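Local coordinates for protein probable dehydrogenase (Bordetella bronchiseptica, PDB 3MOI) that probably acts as an NAD(P)-dependent oxidoreductase of the GFO/IDH/MocA family, pairing a Rossmann-fold nucleotide-binding domain with a mixed beta-sheet domain, at residues A[127-139]-A[311-323]. Numbering follows the deposited sequence.
Sequences DPVVRTLRAIVQE and DLRASPEGVLVYG
Helix 128-139 packs against one face of a beta hairpin, strands 311-314 and 318-323, in the helix-on-sheet layer of a GFO/IDH/MocA C-terminal domain. The interface is apolar and no hydrogen bond crosses it; Val129, Thr132, Leu133, Ile136 and Val137 meet Leu312, Ala314, Val319 and Val321. The helix axis runs 7.6 Å from that of strand 318-323, at 46°. Val319 is the hub, meeting Thr132, Leu133 and Ile136, with Leu133 reaching both its methyls. Val319 CG2 lies 3.7 Å from Thr132 CG2, the two side chains passing in opposite directions, while CG1 faces Leu133 CD2 at 3.8 Å. Ile136 comes at the same valine end-on, with CD1 3.8 Å from Val319 CB. On the neighbouring strand, Leu133 CD2 lies alongside Leu312 CB (3.6 Å), and Leu312 CD2 touches both Ile136 CG2 and Val137 CG2. Near the hairpin turn, Val129 splits its branches: CG2 rests on Ala314 CB at 3.8 Å, whereas CG1, placed opposite the carbonyl carbon by a chi1 of -60°, turns to the backbone oxygens of Ser315 and Gly318. Ser315 forms an ST turn here, its OG accepting from Glu317 N and also bonding to Glu329. Within the helix, Thr132 OG1 lies 2.6 Å from Pro128 O, 39° out of the carbonyl plane and on the face opposite Thr132 N; the hydroxyl also bonds to Ile333 N. Arg313 points away from the helix; NH2 bonds to Met241 O of its own chain, NH1 forms a salt bridge with Glu240 of the second subunit, and Tyr322 stacks edge-to-face on Phe236 of that subunit. Strands 302-307 and 326-331 flank the hairpin, contributing Met303 against Leu133 and Val330 against Thr132, while helix 179-190 adjoins helix 128-139 through Val130 and Leu133.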
loop_
_atom_site.group_PDB
_atom_site.type_symbol
_atom_site.label_atom_id
_atom_site.label_comp_id
_atom_site.label_asym_id
_atom_site.label_seq_id
_atom_site.Cartn_x
_atom_site.Cartn_y
_atom_site.Cartn_z
ATOM N N ASP A 127 -9.243 4.151 -18.069
ATOM C CA ASP A 127 -10.341 4.228 -17.136
ATOM C C ASP A 127 -10.620 5.678 -16.837
ATOM O O ASP A 127 -9.702 6.409 -16.512
ATOM C CB ASP A 127 -10.050 3.552 -15.812
ATOM C CG ASP A 127 -10.031 2.043 -15.909
ATOM O OD1 ASP A 127 -10.257 1.546 -17.032
ATOM O OD2 ASP A 127 -9.712 1.365 -14.864
ATOM N N PRO A 128 -11.889 6.109 -16.930
ATOM C CA PRO A 128 -12.148 7.529 -16.619
ATOM C C PRO A 128 -11.806 7.916 -15.206
ATOM O O PRO A 128 -11.508 9.058 -14.969
ATOM C CB PRO A 128 -13.675 7.690 -16.837
ATOM C CG PRO A 128 -14.054 6.556 -17.732
ATOM C CD PRO A 128 -13.106 5.409 -17.356
ATOM N N VAL A 129 -11.845 7.010 -14.248
ATOM C CA VAL A 129 -11.422 7.425 -12.910
ATOM C C VAL A 129 -9.966 7.904 -12.905
ATOM O O VAL A 129 -9.644 8.903 -12.250
ATOM C CB VAL A 129 -11.683 6.368 -11.828
ATOM C CG1 VAL A 129 -13.213 6.039 -11.752
ATOM C CG2 VAL A 129 -10.842 5.129 -12.054
ATOM N N VAL A 130 -9.110 7.257 -13.703
ATOM C CA VAL A 130 -7.713 7.660 -13.823
ATOM C C VAL A 130 -7.577 8.959 -14.570
ATOM O O VAL A 130 -6.796 9.824 -14.220
ATOM C CB VAL A 130 -6.907 6.589 -14.519
ATOM C CG1 VAL A 130 -5.516 7.086 -14.801
ATOM C CG2 VAL A 130 -6.919 5.262 -13.659
ATOM N N ARG A 131 -8.346 9.130 -15.604
ATOM C CA ARG A 131 -8.360 10.423 -16.291
ATOM C C ARG A 131 -8.859 11.498 -15.364
ATOM O O ARG A 131 -8.342 12.628 -15.347
ATOM C CB ARG A 131 -9.265 10.347 -17.498
ATOM C CG ARG A 131 -9.371 11.622 -18.358
ATOM C CD ARG A 131 -10.013 11.200 -19.710
ATOM N NE ARG A 131 -11.004 12.163 -20.180
ATOM C CZ ARG A 131 -10.980 12.762 -21.376
ATOM N NH1 ARG A 131 -9.996 12.524 -22.263
ATOM N NH2 ARG A 131 -11.947 13.621 -21.691
ATOM N N THR A 132 -9.839 11.145 -14.550
ATOM C CA THR A 132 -10.365 12.116 -13.585
ATOM C C THR A 132 -9.333 12.488 -12.572
ATOM O O THR A 132 -9.247 13.663 -12.259
ATOM C CB THR A 132 -11.634 11.648 -12.869
ATOM O OG1 THR A 132 -12.551 11.157 -13.846
ATOM C CG2 THR A 132 -12.265 12.811 -12.089
ATOM N N LEU A 133 -8.565 11.519 -12.077
ATOM C CA LEU A 133 -7.502 11.806 -11.116
ATOM C C LEU A 133 -6.507 12.747 -11.766
ATOM O O LEU A 133 -6.089 13.702 -11.133
ATOM C CB LEU A 133 -6.790 10.534 -10.560
ATOM C CG LEU A 133 -7.557 9.579 -9.593
ATOM C CD1 LEU A 133 -7.001 8.127 -9.590
ATOM C CD2 LEU A 133 -7.657 10.046 -8.133
ATOM N N ARG A 134 -6.154 12.510 -13.041
ATOM C CA ARG A 134 -5.239 13.423 -13.753
ATOM C C ARG A 134 -5.841 14.832 -13.780
ATOM O O ARG A 134 -5.214 15.812 -13.339
ATOM C CB ARG A 134 -4.884 12.946 -15.186
ATOM C CG ARG A 134 -4.024 13.935 -15.980
ATOM C CD ARG A 134 -3.888 13.562 -17.551
ATOM N NE ARG A 134 -2.538 13.011 -17.762
ATOM C CZ ARG A 134 -1.540 13.485 -18.513
ATOM N NH1 ARG A 134 -1.666 14.519 -19.365
ATOM N NH2 ARG A 134 -0.376 12.817 -18.429
ATOM N N ALA A 135 -7.061 14.948 -14.267
ATOM C CA ALA A 135 -7.655 16.314 -14.362
ATOM C C ALA A 135 -7.530 17.062 -13.008
ATOM O O ALA A 135 -7.082 18.214 -12.944
ATOM C CB ALA A 135 -9.064 16.236 -14.851
ATOM N N ILE A 136 -7.817 16.366 -11.916
ATOM C CA ILE A 136 -7.782 17.002 -10.592
ATOM C C ILE A 136 -6.387 17.508 -10.236
ATOM O O ILE A 136 -6.222 18.618 -9.768
ATOM C CB ILE A 136 -8.323 16.038 -9.515
ATOM C CG1 ILE A 136 -9.843 15.894 -9.702
ATOM C CG2 ILE A 136 -7.984 16.515 -8.154
ATOM C CD1 ILE A 136 -10.439 14.670 -9.092
ATOM N N VAL A 137 -5.384 16.705 -10.495
ATOM C CA VAL A 137 -4.001 17.100 -10.301
ATOM C C VAL A 137 -3.607 18.308 -11.154
ATOM O O VAL A 137 -3.155 19.284 -10.577
ATOM C CB VAL A 137 -3.038 15.874 -10.532
ATOM C CG1 VAL A 137 -1.583 16.297 -10.503
ATOM C CG2 VAL A 137 -3.309 14.763 -9.460
ATOM N N GLN A 138 -3.790 18.282 -12.493
ATOM C CA GLN A 138 -3.432 19.444 -13.365
ATOM C C GLN A 138 -4.190 20.715 -12.944
ATOM O O GLN A 138 -3.652 21.841 -12.942
ATOM C CB GLN A 138 -3.789 19.188 -14.838
ATOM C CG GLN A 138 -2.832 18.315 -15.686
ATOM C CD GLN A 138 -3.486 17.789 -17.055
ATOM O OE1 GLN A 138 -4.728 17.665 -17.198
ATOM N NE2 GLN A 138 -2.628 17.462 -18.028
ATOM N N GLU A 139 -5.470 20.535 -12.632
ATOM C CA GLU A 139 -6.312 21.642 -12.167
ATOM C C GLU A 139 -5.637 22.485 -11.052
ATOM O O GLU A 139 -5.810 23.698 -11.008
ATOM C CB GLU A 139 -7.679 21.098 -11.706
ATOM C CG GLU A 139 -8.582 22.116 -10.993
ATOM C CD GLU A 139 -8.234 22.322 -9.490
ATOM O OE1 GLU A 139 -8.576 23.450 -9.027
ATOM O OE2 GLU A 139 -7.636 21.399 -8.791
ATOM N N ASP A 311 -6.042 13.955 -0.156
ATOM C CA ASP A 311 -5.821 12.638 -0.704
ATOM C C ASP A 311 -6.928 12.389 -1.704
ATOM O O ASP A 311 -8.060 12.815 -1.481
ATOM C CB ASP A 311 -5.816 11.538 0.363
ATOM C CG ASP A 311 -4.652 11.696 1.365
ATOM O OD1 ASP A 311 -3.616 12.327 1.019
ATOM O OD2 ASP A 311 -4.803 11.248 2.526
ATOM N N LEU A 312 -6.584 11.705 -2.807
ATOM C CA LEU A 312 -7.500 11.398 -3.868
ATOM C C LEU A 312 -7.654 9.886 -3.947
ATOM O O LEU A 312 -6.679 9.165 -3.780
ATOM C CB LEU A 312 -6.910 11.888 -5.169
ATOM C CG LEU A 312 -6.991 13.314 -5.674
ATOM C CD1 LEU A 312 -7.256 14.318 -4.605
ATOM C CD2 LEU A 312 -5.787 13.712 -6.564
ATOM N N ARG A 313 -8.860 9.415 -4.267
ATOM C CA ARG A 313 -9.136 7.987 -4.390
ATOM C C ARG A 313 -10.260 7.717 -5.390
ATOM O O ARG A 313 -11.234 8.456 -5.445
ATOM C CB ARG A 313 -9.583 7.491 -3.037
ATOM C CG ARG A 313 -10.019 6.043 -2.963
ATOM C CD ARG A 313 -10.683 5.796 -1.616
ATOM N NE ARG A 313 -11.119 4.410 -1.503
ATOM C CZ ARG A 313 -12.037 3.984 -0.673
ATOM N NH1 ARG A 313 -12.686 4.826 0.142
ATOM N NH2 ARG A 313 -12.307 2.697 -0.664
ATOM N N ALA A 314 -10.121 6.665 -6.193
ATOM C CA ALA A 314 -11.114 6.383 -7.220
ATOM C C ALA A 314 -12.334 5.850 -6.522
ATOM O O ALA A 314 -12.196 5.150 -5.536
ATOM C CB ALA A 314 -10.617 5.382 -8.228
ATOM N N SER A 315 -13.517 6.213 -7.018
ATOM C CA SER A 315 -14.771 5.710 -6.490
ATOM C C SER A 315 -15.556 5.035 -7.600
ATOM O O SER A 315 -15.180 5.100 -8.794
ATOM C CB SER A 315 -15.578 6.879 -5.936
ATOM O OG SER A 315 -16.320 7.533 -6.960
ATOM N N PRO A 316 -16.679 4.431 -7.239
ATOM C CA PRO A 316 -17.569 3.887 -8.265
ATOM C C PRO A 316 -18.175 4.920 -9.219
ATOM O O PRO A 316 -18.620 4.557 -10.281
ATOM C CB PRO A 316 -18.704 3.236 -7.447
ATOM C CG PRO A 316 -18.247 3.232 -6.045
ATOM C CD PRO A 316 -17.322 4.412 -5.930
ATOM N N GLU A 317 -18.194 6.186 -8.831
ATOM C CA GLU A 317 -18.785 7.242 -9.639
ATOM C C GLU A 317 -17.750 8.289 -10.124
ATOM O O GLU A 317 -18.070 9.137 -10.949
ATOM C CB GLU A 317 -19.917 7.928 -8.843
ATOM C CG GLU A 317 -21.360 7.637 -9.342
ATOM C CD GLU A 317 -22.188 6.634 -8.481
ATOM O OE1 GLU A 317 -22.172 6.692 -7.204
ATOM O OE2 GLU A 317 -22.881 5.793 -9.128
ATOM N N GLY A 318 -16.519 8.259 -9.627
ATOM C CA GLY A 318 -15.601 9.336 -9.949
ATOM C C GLY A 318 -14.455 9.328 -8.990
ATOM O O GLY A 318 -13.847 8.273 -8.748
ATOM N N VAL A 319 -14.145 10.485 -8.425
ATOM C CA VAL A 319 -13.068 10.547 -7.458
ATOM C C VAL A 319 -13.500 11.115 -6.118
ATOM O O VAL A 319 -14.137 12.180 -6.028
ATOM C CB VAL A 319 -11.894 11.373 -7.968
ATOM C CG1 VAL A 319 -10.892 11.531 -6.858
ATOM C CG2 VAL A 319 -11.256 10.706 -9.258
ATOM N N LEU A 320 -13.097 10.419 -5.063
ATOM C CA LEU A 320 -13.351 10.856 -3.712
ATOM C C LEU A 320 -12.183 11.775 -3.342
ATOM O O LEU A 320 -11.047 11.332 -3.392
ATOM C CB LEU A 320 -13.490 9.632 -2.777
ATOM C CG LEU A 320 -14.902 8.993 -2.779
ATOM C CD1 LEU A 320 -14.897 7.560 -2.218
ATOM C CD2 LEU A 320 -15.980 9.888 -1.995
ATOM N N VAL A 321 -12.464 13.055 -3.058
ATOM C CA VAL A 321 -11.443 14.029 -2.649
ATOM C C VAL A 321 -11.524 14.263 -1.154
ATOM O O VAL A 321 -12.436 14.948 -0.685
ATOM C CB VAL A 321 -11.620 15.398 -3.323
ATOM C CG1 VAL A 321 -10.566 16.388 -2.849
ATOM C CG2 VAL A 321 -11.568 15.244 -4.786
ATOM N N TYR A 322 -10.555 13.721 -0.409
ATOM C CA TYR A 322 -10.502 13.921 1.048
ATOM C C TYR A 322 -9.754 15.183 1.346
ATOM O O TYR A 322 -8.540 15.179 1.397
ATOM C CB TYR A 322 -9.829 12.742 1.724
ATOM C CG TYR A 322 -10.620 11.480 1.546
ATOM C CD1 TYR A 322 -11.584 11.065 2.487
ATOM C CD2 TYR A 322 -10.460 10.714 0.411
ATOM C CE1 TYR A 322 -12.326 9.867 2.280
ATOM C CE2 TYR A 322 -11.174 9.543 0.217
ATOM C CZ TYR A 322 -12.091 9.123 1.125
ATOM O OH TYR A 322 -12.738 7.951 0.841
ATOM N N GLY A 323 -10.484 16.279 1.568
ATOM C CA GLY A 323 -9.844 17.585 1.634
ATOM C C GLY A 323 -9.594 18.032 3.040
ATOM O O GLY A 323 -9.895 17.322 3.987
#